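Local coordinates for substrate binding periplasmic protein (Ralstonia solanacearum, PDB 3LOP) that probably serves as a periplasmic solute receptor for transport, holding a leucine in the cleft between its two lobes, at residues Thr134-Thr138 / Ile139-Arg143. Residues are numbered along the deposited sequence; the frame is centred on the assembly and turned at random.
Sequences TALVT and IGVTR
Leu136 and Val141 meet where the helix 125-138 runs out and the chain turns toward the strand 144-149. Val141 N donates to Leu136 O at 3.0 Å, and Gly140 N reaches back to Val137 O at 3.0 Å; both donors stand above the carbonyl plane they address, off the lone pairs. Ile139 N still makes a helical bond to Ala135 O (3.2 Å) and only a weak one to Leu136 O. Gly140 sits at phi 101°, where a side chain would press on the preceding carbonyl oxygen, which explains the residue type. A water donates to both Val137 O and Val141 O, tying the last turn to the outgoing chain.

Apolar contact backs up these bonds. The CB atoms of Leu136 and Val141 approach to 4.0 Å, and Val141 CG2 leans on Leu136 CD2, the two branched side chains crossing at a slant. Leu136 is buried and the CB of Val141 points toward the helix, so apolar residues suit both places. Val141 CB also comes within 3.4 Å of Leu136 O. Ile139 comes from another side: a chi1 of 63° sets CG1 between its own N and carbonyl carbon and packs it tightly on Leu136 O, at 2.9 Å.

Within the last turn, Thr138 OG1 bonds to Thr134 O at 2.7 Å. Its chi1 of -62° turns the hydroxyl back along the helix, and Thr138 N takes the opposite face of the same carbonyl; the hydroxyl of this exposed threonine thereby has a partner.

Beyond the turn, Gln198 OE1 accepts from the backbone N of Thr142 and of Arg143. The paired bonds around Gly140 as C-prime residue and the apolar contact between Leu136 and Val141 form a Schellman motif, here ending helix 125-138 at the protein surface and leading into the parallel sheet of one lobe of a periplasmic binding protein.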
ATOM      1  N   THR A 134     -14.101  -5.764  13.646  1.00  7.19           N
ATOM      2  CA  THR A 134     -15.422  -5.497  14.203  1.00  8.26           C
ATOM      3  C   THR A 134     -16.481  -6.297  13.448  1.00  7.92           C
ATOM      4  O   THR A 134     -17.458  -6.757  14.039  1.00  8.07           O
ATOM      5  CB  THR A 134     -15.762  -3.997  14.147  1.00  9.10           C
ATOM      6  OG1 THR A 134     -14.831  -3.274  14.958  1.00 11.77           O
ATOM      7  CG2 THR A 134     -17.169  -3.745  14.669  1.00 11.13           C
ATOM      8  N   ALA A 135     -16.281  -6.467  12.144  1.00  6.63           N
ATOM      9  CA  ALA A 135     -17.219  -7.235  11.334  1.00  6.87           C
ATOM     10  C   ALA A 135     -17.230  -8.687  11.812  1.00  7.55           C
ATOM     11  O   ALA A 135     -18.292  -9.303  11.914  1.00  8.81           O
ATOM     12  CB  ALA A 135     -16.824  -7.166   9.862  1.00  6.97           C
ATOM     13  N   LEU A 136     -16.049  -9.225  12.110  1.00  6.75           N
ATOM     14  CA  LEU A 136     -15.934 -10.603  12.587  1.00  8.22           C
ATOM     15  C   LEU A 136     -16.625 -10.770  13.933  1.00  6.87           C
ATOM     16  O   LEU A 136     -17.401 -11.706  14.134  1.00  6.66           O
ATOM     17  CB  LEU A 136     -14.464 -11.007  12.732  1.00  9.13           C
ATOM     18  CG  LEU A 136     -13.631 -11.270  11.471  1.00 12.37           C
ATOM     19  CD1 LEU A 136     -12.182 -11.478  11.871  1.00 12.89           C
ATOM     20  CD2 LEU A 136     -14.157 -12.487  10.737  1.00 13.96           C
ATOM     21  N   VAL A 137     -16.329  -9.860  14.854  1.00  7.00           N
ATOM     22  CA  VAL A 137     -16.920  -9.898  16.185  1.00  6.57           C
ATOM     23  C   VAL A 137     -18.439  -9.799  16.092  1.00  6.52           C
ATOM     24  O   VAL A 137     -19.160 -10.507  16.795  1.00  5.60           O
ATOM     25  CB  VAL A 137     -16.385  -8.740  17.062  1.00  5.39           C
ATOM     26  CG1 VAL A 137     -17.167  -8.651  18.365  1.00  7.64           C
ATOM     27  CG2 VAL A 137     -14.907  -8.953  17.359  1.00  6.34           C
ATOM     28  N   THR A 138     -18.922  -8.929  15.210  1.00  7.13           N
ATOM     29  CA  THR A 138     -20.357  -8.742  15.055  1.00  7.71           C
ATOM     30  C   THR A 138     -21.072 -10.014  14.611  1.00  9.21           C
ATOM     31  O   THR A 138     -22.225 -10.239  14.981  1.00  9.12           O
ATOM     32  CB  THR A 138     -20.659  -7.598  14.065  1.00  8.89           C
ATOM     33  OG1 THR A 138     -20.123  -6.373  14.586  1.00  9.52           O
ATOM     34  CG2 THR A 138     -22.167  -7.436  13.866  1.00 10.76           C
ATOM     35  N   ILE A 139     -20.393 -10.852  13.829  1.00  9.44           N
ATOM     36  CA  ILE A 139     -21.004 -12.095  13.371  1.00 10.76           C
ATOM     37  C   ILE A 139     -20.746 -13.263  14.320  1.00 10.07           C
ATOM     38  O   ILE A 139     -21.047 -14.408  13.993  1.00 11.05           O
ATOM     39  CB  ILE A 139     -20.531 -12.493  11.951  1.00 13.76           C
ATOM     40  CG1 ILE A 139     -19.026 -12.751  11.941  1.00 16.24           C
ATOM     41  CG2 ILE A 139     -20.904 -11.403  10.961  1.00 17.33           C
ATOM     42  CD1 ILE A 139     -18.516 -13.309  10.627  1.00 20.76           C
ATOM     43  N   GLY A 140     -20.172 -12.976  15.485  1.00  8.66           N
ATOM     44  CA  GLY A 140     -19.950 -14.026  16.466  1.00  7.30           C
ATOM     45  C   GLY A 140     -18.580 -14.653  16.631  1.00  7.10           C
ATOM     46  O   GLY A 140     -18.419 -15.548  17.463  1.00  7.94           O
ATOM     47  N   VAL A 141     -17.598 -14.210  15.855  1.00  4.93           N
ATOM     48  CA  VAL A 141     -16.254 -14.766  15.969  1.00  5.20           C
ATOM     49  C   VAL A 141     -15.610 -14.342  17.284  1.00  5.77           C
ATOM     50  O   VAL A 141     -15.666 -13.172  17.664  1.00  6.24           O
ATOM     51  CB  VAL A 141     -15.361 -14.303  14.799  1.00  5.49           C
ATOM     52  CG1 VAL A 141     -13.921 -14.744  15.021  1.00  7.22           C
ATOM     53  CG2 VAL A 141     -15.891 -14.879  13.498  1.00  7.95           C
ATOM     54  N   THR A 142     -15.004 -15.297  17.981  1.00  5.75           N
ATOM     55  CA  THR A 142     -14.343 -14.999  19.246  1.00  5.71           C
ATOM     56  C   THR A 142     -12.904 -15.498  19.303  1.00  5.90           C
ATOM     57  O   THR A 142     -12.137 -15.081  20.169  1.00  6.59           O
ATOM     58  CB  THR A 142     -15.101 -15.611  20.433  1.00  7.04           C
ATOM     59  OG1 THR A 142     -15.211 -17.028  20.247  1.00  8.42           O
ATOM     60  CG2 THR A 142     -16.484 -14.999  20.548  1.00  7.56           C
ATOM     61  N   ARG A 143     -12.532 -16.382  18.381  1.00  4.89           N
ATOM     62  CA  ARG A 143     -11.181 -16.930  18.370  1.00  5.51           C
ATOM     63  C   ARG A 143     -10.435 -16.522  17.113  1.00  4.67           C
ATOM     64  O   ARG A 143     -10.649 -17.077  16.036  1.00  4.55           O
ATOM     65  CB  ARG A 143     -11.238 -18.454  18.492  1.00  5.89           C
ATOM     66  CG  ARG A 143     -11.934 -18.909  19.772  1.00  5.33           C
ATOM     67  CD  ARG A 143     -11.787 -20.404  20.007  1.00  6.77           C
ATOM     68  NE  ARG A 143     -12.525 -21.221  19.046  1.00  9.18           N
ATOM     69  CZ  ARG A 143     -13.841 -21.417  19.074  1.00 10.57           C
ATOM     70  NH1 ARG A 143     -14.585 -20.854  20.018  1.00 11.66           N
ATOM     71  NH2 ARG A 143     -14.412 -22.187  18.159  1.00 12.55           N
TER
HETATM   72  O   HOH W   1     -18.059 -12.212  18.759  1.00  8.79           O